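Local coordinates for protein putative XRE-family transcriptional regulator (Rhodococcus sp., PDB 2OFY) that probably binds DNA through its helix-turn-helix domain as an XRE-family transcriptional regulator, at residues Met28-Val33 and Ile39-Leu44; Phe58-Val63 and Leu69-Val74. All coordinates share one frame; numbering follows the deposited sequence.

Two helix-helix contacts follow each other along one helix-turn-helix domain, contact 1 closing before contact 2 opens. Contact 1 joins helix 30-37 to helix 41-48 and is partly buried, its centre about 12 Å from that of the chain; contact 2 joins helix 57-66 to helix 71-75 and is buried, its centre about 8 Å from the chain's. Both are apolar, without hydrogen bonds between their paired segments; contact 1 has two serine N-caps, contact 2 one. Contact 1 spreads over five residues, contact 2 over three, with Leu71 facing Ile60 and Ala61. Contact 1 borders arginines and glutamates, contact 2 the second subunit. Ile39 packs on Thr59 and Val63, and Val33 on Val63, linking the two.

Contact 1 of 2, residues Met28-Val33 and Ile39-Leu44; sequences MSMVTV and ISVETL
Leu44 reaches across to Met30 and Val33 with its isobutyl end, and its CD2 methyl does most of the touching. The leucine CG stands anti to the backbone N (chi1 -177°), which extends the branch toward helix 30-37. There CD2 comes within 3.7 Å of the backbone atom Met30 O and 3.8 Å from Val33 CG1, the Val33 and Leu44 side chains meeting at about a right angle. Met30, a selenomethionine, runs out from its backbone and then bends at its last torsion (chi3 82°), turning the CE methyl toward the leucine, 4.0 Å from Leu44 CG. Arg25 of helix 8-25 and Arg45 and Glu48 of helix 41-48 also touch this side chain. Where the backbones come closest, Val41 sets its CG2 methyl against the main chain of the facing helix, 3.8 Å from Val31 CA, and against Val31 CG2 at 4.0 Å. Each helix opens with a serine N-cap: Ser29 OG accepts a nearly straight bond from Thr32 N at 3.1 Å and a weak one from Val31 N, while Ser40 OG accepts from Thr43 N at 2.9 Å. Val33 also packs on Arg25 and Leu67. Two short capped helices, joined by a tight turn and packed through valine, leucine and methionine, form the helix-turn-helix unit of the XRE family; as in relatives, helix 41-48 is probably the recognition helix.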
HETATM    1  N   MSE A  28      11.848 -12.270  15.635  1.00 18.64           N
HETATM    2  CA  MSE A  28      12.056 -10.908  16.060  1.00 22.89           C
HETATM    3  C   MSE A  28      10.863 -10.441  16.917  1.00 19.21           C
HETATM    4  O   MSE A  28       9.725 -10.903  16.739  1.00 17.39           O
HETATM    5  CB  MSE A  28      12.229  -9.968  14.853  1.00 21.18           C
HETATM    6  CG  MSE A  28      13.431 -10.249  13.958  1.00 25.24           C
HETATM    7 SE   MSE A  28      13.080  -9.267  12.272  1.00 43.39          SE
HETATM    8  CE  MSE A  28      13.195  -7.450  13.175  1.00 23.41           C
ATOM      9  N   SER A  29      11.147  -9.533  17.848  1.00 17.36           N
ATOM     10  CA  SER A  29      10.179  -9.045  18.791  1.00 16.59           C
ATOM     11  C   SER A  29       9.087  -8.203  18.112  1.00 17.99           C
ATOM     12  O   SER A  29       9.397  -7.344  17.283  1.00 16.37           O
ATOM     13  CB  SER A  29      10.935  -8.152  19.784  1.00 16.28           C
ATOM     14  OG  SER A  29      10.055  -7.314  20.479  1.00 17.18           O
HETATM   15  N   MSE A  30       7.826  -8.390  18.492  1.00 18.66           N
HETATM   16  CA  MSE A  30       6.792  -7.452  17.997  1.00 23.22           C
HETATM   17  C   MSE A  30       7.062  -6.011  18.428  1.00 19.31           C
HETATM   18  O   MSE A  30       6.797  -5.058  17.682  1.00 17.33           O
HETATM   19  CB  MSE A  30       5.412  -7.853  18.472  1.00 22.28           C
HETATM   20  CG  MSE A  30       4.919  -9.169  17.888  1.00 24.00           C
HETATM   21 SE   MSE A  30       3.067  -9.354  18.509  1.00 40.86          SE
HETATM   22  CE  MSE A  30       2.528  -8.263  17.165  1.00 21.09           C
ATOM     23  N   VAL A  31       7.597  -5.833  19.634  1.00 17.53           N
ATOM     24  CA  VAL A  31       7.820  -4.472  20.131  1.00 16.89           C
ATOM     25  C   VAL A  31       8.900  -3.833  19.290  1.00 16.34           C
ATOM     26  O   VAL A  31       8.794  -2.678  18.899  1.00 16.66           O
ATOM     27  CB  VAL A  31       8.295  -4.472  21.596  1.00 17.61           C
ATOM     28  CG1 VAL A  31       8.672  -3.040  22.011  1.00 16.12           C
ATOM     29  CG2 VAL A  31       7.191  -5.041  22.485  1.00 17.83           C
ATOM     30  N   THR A  32       9.961  -4.577  19.023  1.00 14.97           N
ATOM     31  CA  THR A  32      11.036  -3.993  18.261  1.00 16.11           C
ATOM     32  C   THR A  32      10.580  -3.611  16.837  1.00 16.54           C
ATOM     33  O   THR A  32      10.844  -2.504  16.353  1.00 16.37           O
ATOM     34  CB  THR A  32      12.200  -4.930  18.224  1.00 16.57           C
ATOM     35  OG1 THR A  32      12.609  -5.183  19.592  1.00 17.84           O
ATOM     36  CG2 THR A  32      13.303  -4.314  17.445  1.00 18.62           C
ATOM     37  N   VAL A  33       9.912  -4.547  16.192  1.00 15.59           N
ATOM     38  CA  VAL A  33       9.320  -4.279  14.850  1.00 14.69           C
ATOM     39  C   VAL A  33       8.423  -3.009  14.896  1.00 15.74           C
ATOM     40  O   VAL A  33       8.612  -2.095  14.104  1.00 16.39           O
ATOM     41  CB  VAL A  33       8.611  -5.500  14.254  1.00 16.22           C
ATOM     42  CG1 VAL A  33       8.013  -5.061  12.858  1.00 14.77           C
ATOM     43  CG2 VAL A  33       9.607  -6.655  14.064  1.00 16.63           C
ATOM     44  N   ILE A  39       4.959   2.270  14.700  1.00 17.40           N
ATOM     45  CA  ILE A  39       3.548   1.958  14.924  1.00 17.36           C
ATOM     46  C   ILE A  39       3.329   1.322  16.288  1.00 17.13           C
ATOM     47  O   ILE A  39       4.309   1.025  17.000  1.00 17.80           O
ATOM     48  CB  ILE A  39       3.006   1.031  13.820  1.00 17.58           C
ATOM     49  CG1 ILE A  39       3.718  -0.339  13.829  1.00 17.70           C
ATOM     50  CG2 ILE A  39       3.078   1.735  12.423  1.00 18.35           C
ATOM     51  CD1 ILE A  39       3.014  -1.424  12.896  1.00 17.98           C
ATOM     52  N   SER A  40       2.073   1.105  16.679  1.00 17.03           N
ATOM     53  CA  SER A  40       1.847   0.426  17.953  1.00 16.95           C
ATOM     54  C   SER A  40       1.908  -1.083  17.789  1.00 16.21           C
ATOM     55  O   SER A  40       1.673  -1.609  16.690  1.00 15.79           O
ATOM     56  CB  SER A  40       0.485   0.776  18.524  1.00 16.81           C
ATOM     57  OG  SER A  40      -0.529   0.373  17.624  1.00 16.95           O
ATOM     58  N   VAL A  41       2.145  -1.770  18.912  1.00 16.97           N
ATOM     59  CA  VAL A  41       2.091  -3.258  18.873  1.00 18.17           C
ATOM     60  C   VAL A  41       0.651  -3.684  18.527  1.00 17.88           C
ATOM     61  O   VAL A  41       0.453  -4.646  17.743  1.00 17.40           O
ATOM     62  CB  VAL A  41       2.550  -3.886  20.187  1.00 18.17           C
ATOM     63  CG1 VAL A  41       1.987  -5.310  20.362  1.00 19.29           C
ATOM     64  CG2 VAL A  41       4.060  -3.880  20.252  1.00 19.09           C
ATOM     65  N   GLU A  42      -0.331  -2.957  19.075  1.00 17.31           N
ATOM     66  CA  GLU A  42      -1.709  -3.245  18.706  1.00 18.59           C
ATOM     67  C   GLU A  42      -1.946  -3.199  17.200  1.00 17.15           C
ATOM     68  O   GLU A  42      -2.563  -4.100  16.650  1.00 16.18           O
ATOM     69  CB  GLU A  42      -2.766  -2.410  19.485  1.00 18.21           C
ATOM     70  CG  GLU A  42      -3.311  -3.247  20.669  1.00 26.27           C
ATOM     71  CD  GLU A  42      -3.302  -4.768  20.376  1.00 32.63           C
ATOM     72  OE1 GLU A  42      -2.768  -5.551  21.215  1.00 33.11           O
ATOM     73  OE2 GLU A  42      -3.766  -5.173  19.267  1.00 37.92           O
ATOM     74  N   THR A  43      -1.427  -2.178  16.533  1.00 16.51           N
ATOM     75  CA  THR A  43      -1.557  -2.101  15.078  1.00 16.24           C
ATOM     76  C   THR A  43      -0.871  -3.287  14.374  1.00 15.96           C
ATOM     77  O   THR A  43      -1.482  -3.921  13.489  1.00 14.70           O
ATOM     78  CB  THR A  43      -1.143  -0.677  14.572  1.00 16.94           C
ATOM     79  OG1 THR A  43      -2.068   0.287  15.091  1.00 19.51           O
ATOM     80  CG2 THR A  43      -1.032  -0.645  13.051  1.00 18.77           C
ATOM     81  N   LEU A  44       0.353  -3.620  14.799  1.00 14.49           N
ATOM     82  CA  LEU A  44       1.117  -4.709  14.146  1.00 15.38           C
ATOM     83  C   LEU A  44       0.361  -6.029  14.350  1.00 14.67           C
ATOM     84  O   LEU A  44       0.199  -6.789  13.401  1.00 14.03           O
ATOM     85  CB  LEU A  44       2.498  -4.805  14.763  1.00 15.58           C
ATOM     86  CG  LEU A  44       3.360  -5.866  14.075  1.00 15.53           C
ATOM     87  CD1 LEU A  44       3.404  -5.676  12.565  1.00 20.63           C
ATOM     88  CD2 LEU A  44       4.751  -5.859  14.735  1.00 17.67           C
TER

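Contact 2 of 2, residues Phe58-Val63 and Leu69-Val74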
ATOM      1  N   PHE A  58       1.520   3.248   3.620  1.00 19.07           N
ATOM      2  CA  PHE A  58       2.750   3.741   4.301  1.00 21.27           C
ATOM      3  C   PHE A  58       3.097   2.895   5.518  1.00 21.70           C
ATOM      4  O   PHE A  58       4.274   2.646   5.767  1.00 21.03           O
ATOM      5  CB  PHE A  58       2.686   5.239   4.535  1.00 23.36           C
ATOM      6  CG  PHE A  58       2.855   6.002   3.245  1.00 24.83           C
ATOM      7  CD1 PHE A  58       4.097   5.982   2.570  1.00 28.27           C
ATOM      8  CD2 PHE A  58       1.746   6.584   2.618  1.00 27.26           C
ATOM      9  CE1 PHE A  58       4.225   6.630   1.359  1.00 30.49           C
ATOM     10  CE2 PHE A  58       1.861   7.232   1.437  1.00 26.14           C
ATOM     11  CZ  PHE A  58       3.087   7.278   0.788  1.00 28.03           C
ATOM     12  N   THR A  59       2.078   2.357   6.171  1.00 20.22           N
ATOM     13  CA  THR A  59       2.317   1.425   7.300  1.00 21.47           C
ATOM     14  C   THR A  59       2.931   0.102   6.856  1.00 21.21           C
ATOM     15  O   THR A  59       3.918  -0.348   7.459  1.00 20.83           O
ATOM     16  CB  THR A  59       1.059   1.217   8.090  1.00 22.25           C
ATOM     17  OG1 THR A  59       0.639   2.521   8.553  1.00 24.76           O
ATOM     18  CG2 THR A  59       1.327   0.263   9.277  1.00 23.30           C
ATOM     19  N   ILE A  60       2.384  -0.482   5.796  1.00 18.93           N
ATOM     20  CA  ILE A  60       2.913  -1.752   5.311  1.00 18.53           C
ATOM     21  C   ILE A  60       4.356  -1.532   4.794  1.00 18.73           C
ATOM     22  O   ILE A  60       5.261  -2.368   5.028  1.00 20.24           O
ATOM     23  CB  ILE A  60       1.994  -2.355   4.263  1.00 19.57           C
ATOM     24  CG1 ILE A  60       0.603  -2.643   4.860  1.00 19.01           C
ATOM     25  CG2 ILE A  60       2.624  -3.566   3.647  1.00 19.80           C
ATOM     26  CD1 ILE A  60       0.596  -3.529   6.134  1.00 20.73           C
ATOM     27  N   ALA A  61       4.562  -0.414   4.091  1.00 18.35           N
ATOM     28  CA  ALA A  61       5.884  -0.065   3.631  1.00 17.92           C
ATOM     29  C   ALA A  61       6.877   0.018   4.793  1.00 18.84           C
ATOM     30  O   ALA A  61       7.985  -0.407   4.678  1.00 19.23           O
ATOM     31  CB  ALA A  61       5.822   1.279   2.870  1.00 18.35           C
ATOM     32  N   ALA A  62       6.476   0.620   5.905  1.00 17.34           N
ATOM     33  CA  ALA A  62       7.412   0.842   6.993  1.00 19.53           C
ATOM     34  C   ALA A  62       7.740  -0.504   7.622  1.00 18.64           C
ATOM     35  O   ALA A  62       8.872  -0.735   8.044  1.00 18.38           O
ATOM     36  CB  ALA A  62       6.807   1.791   8.005  1.00 20.39           C
ATOM     37  N   VAL A  63       6.730  -1.347   7.763  1.00 18.88           N
ATOM     38  CA  VAL A  63       6.954  -2.650   8.437  1.00 19.57           C
ATOM     39  C   VAL A  63       7.844  -3.491   7.502  1.00 19.29           C
ATOM     40  O   VAL A  63       8.818  -4.129   7.930  1.00 20.45           O
ATOM     41  CB  VAL A  63       5.665  -3.371   8.750  1.00 19.77           C
ATOM     42  CG1 VAL A  63       5.944  -4.875   9.157  1.00 21.99           C
ATOM     43  CG2 VAL A  63       4.859  -2.600   9.808  1.00 19.70           C
ATOM     44  N   LEU A  69      12.006  -6.725   3.735  1.00 19.96           N
ATOM     45  CA  LEU A  69      11.102  -7.485   2.895  1.00 22.74           C
ATOM     46  C   LEU A  69      10.738  -6.578   1.706  1.00 24.68           C
ATOM     47  O   LEU A  69      10.485  -5.396   1.902  1.00 22.69           O
ATOM     48  CB  LEU A  69       9.922  -7.855   3.788  1.00 23.29           C
ATOM     49  CG  LEU A  69       8.760  -8.637   3.269  1.00 23.51           C
ATOM     50  CD1 LEU A  69       9.215 -10.054   2.888  1.00 22.49           C
ATOM     51  CD2 LEU A  69       7.577  -8.654   4.314  1.00 21.48           C
ATOM     52  N   SER A  70      10.818  -7.095   0.473  1.00 29.57           N
ATOM     53  CA  SER A  70      10.439  -6.294  -0.694  1.00 30.90           C
ATOM     54  C   SER A  70       8.922  -6.271  -0.859  1.00 32.63           C
ATOM     55  O   SER A  70       8.284  -7.323  -0.815  1.00 33.48           O
ATOM     56  CB  SER A  70      11.063  -6.873  -1.981  1.00 33.58           C
ATOM     57  OG  SER A  70      10.406  -6.395  -3.158  1.00 35.36           O
ATOM     58  N   LEU A  71       8.360  -5.076  -1.027  1.00 31.25           N
ATOM     59  CA  LEU A  71       6.900  -4.914  -1.250  1.00 31.90           C
ATOM     60  C   LEU A  71       6.456  -5.621  -2.532  1.00 32.41           C
ATOM     61  O   LEU A  71       5.327  -6.069  -2.597  1.00 32.37           O
ATOM     62  CB  LEU A  71       6.547  -3.446  -1.345  1.00 31.08           C
ATOM     63  CG  LEU A  71       6.686  -2.668  -0.017  1.00 30.49           C
ATOM     64  CD1 LEU A  71       6.409  -1.189  -0.136  1.00 29.38           C
ATOM     65  CD2 LEU A  71       5.789  -3.266   1.052  1.00 32.41           C
ATOM     66  N   ASP A  72       7.316  -5.676  -3.540  1.00 32.41           N
ATOM     67  CA  ASP A  72       6.962  -6.389  -4.783  1.00 33.60           C
ATOM     68  C   ASP A  72       6.832  -7.868  -4.530  1.00 35.30           C
ATOM     69  O   ASP A  72       5.915  -8.504  -5.088  1.00 34.64           O
ATOM     70  CB  ASP A  72       7.998  -6.109  -5.857  1.00 34.07           C
ATOM     71  CG  ASP A  72       8.001  -4.686  -6.180  1.00 39.10           C
ATOM     72  OD1 ASP A  72       6.972  -4.225  -6.740  1.00 39.27           O
ATOM     73  OD2 ASP A  72       8.935  -3.999  -5.710  1.00 41.26           O
ATOM     74  N   ASP A  73       7.714  -8.404  -3.670  1.00 34.48           N
ATOM     75  CA  ASP A  73       7.637  -9.822  -3.320  1.00 35.02           C
ATOM     76  C   ASP A  73       6.335 -10.101  -2.557  1.00 34.57           C
ATOM     77  O   ASP A  73       5.689 -11.113  -2.744  1.00 35.27           O
ATOM     78  CB  ASP A  73       8.850 -10.267  -2.515  1.00 34.59           C
ATOM     79  CG  ASP A  73      10.150 -10.307  -3.348  1.00 37.30           C
ATOM     80  OD1 ASP A  73      10.104 -10.433  -4.595  1.00 34.03           O
ATOM     81  OD2 ASP A  73      11.234 -10.212  -2.701  1.00 35.86           O
ATOM     82  N   VAL A  74       5.944  -9.166  -1.715  1.00 34.93           N
ATOM     83  CA  VAL A  74       4.721  -9.307  -0.914  1.00 33.56           C
ATOM     84  C   VAL A  74       3.460  -9.199  -1.799  1.00 34.81           C
ATOM     85  O   VAL A  74       2.589 -10.058  -1.711  1.00 34.86           O
ATOM     86  CB  VAL A  74       4.707  -8.220   0.173  1.00 34.53           C
ATOM     87  CG1 VAL A  74       3.294  -8.024   0.817  1.00 36.13           C
ATOM     88  CG2 VAL A  74       5.759  -8.575   1.267  1.00 34.18           C
TER
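Ala61 and Leu71 mark the closest backbone approach, their CA atoms 7.0 Å apart, where a turn of helix 57-66 faces the first residue of helix 71-75. The earlier segment is helical throughout, whereas Leu69 and Ser70 are still extended before the chain coils at Leu71. Ser70 is the N-cap, its OG accepting weak bonds from Asp72 N and Asp73 N, and Val74 N closes the first turn on Ser70 O at 3.1 Å. Across this approach Leu71 carries the contact alone, its two methyls divided between neighbouring residues. Its CG lies beside the backbone N (chi1 -69°), and the fork beyond straddles the helix surface: CD1 rests on Ala61 CB at 3.9 Å and is nearly as close to Ala61 CA, at 4.0 Å. The other methyl, CD2, meets Ile60 CG2 at 4.1 Å, the isoleucine and leucine side chains crossing at a slant. Alanine's small side chain allows this approach close to the main chain. With an alanine at Leu71, both methyls would be gone, which would probably leave a gap beside Ile60 and Ala61 and weaken the packing on Leu71 of the second subunit. The end of Ile60 leads away from Leu71, and its side chain also packs on Leu17, Pro55 and Ile47, while Leu69 and Val74 lie against helix 8-25. Asp72 of the second subunit hydrogen-bonds with Ser70 OG and Leu71 N, so the start of helix 71-75 is held between helix 57-66 of its own chain and helix 71-75 of the second subunit.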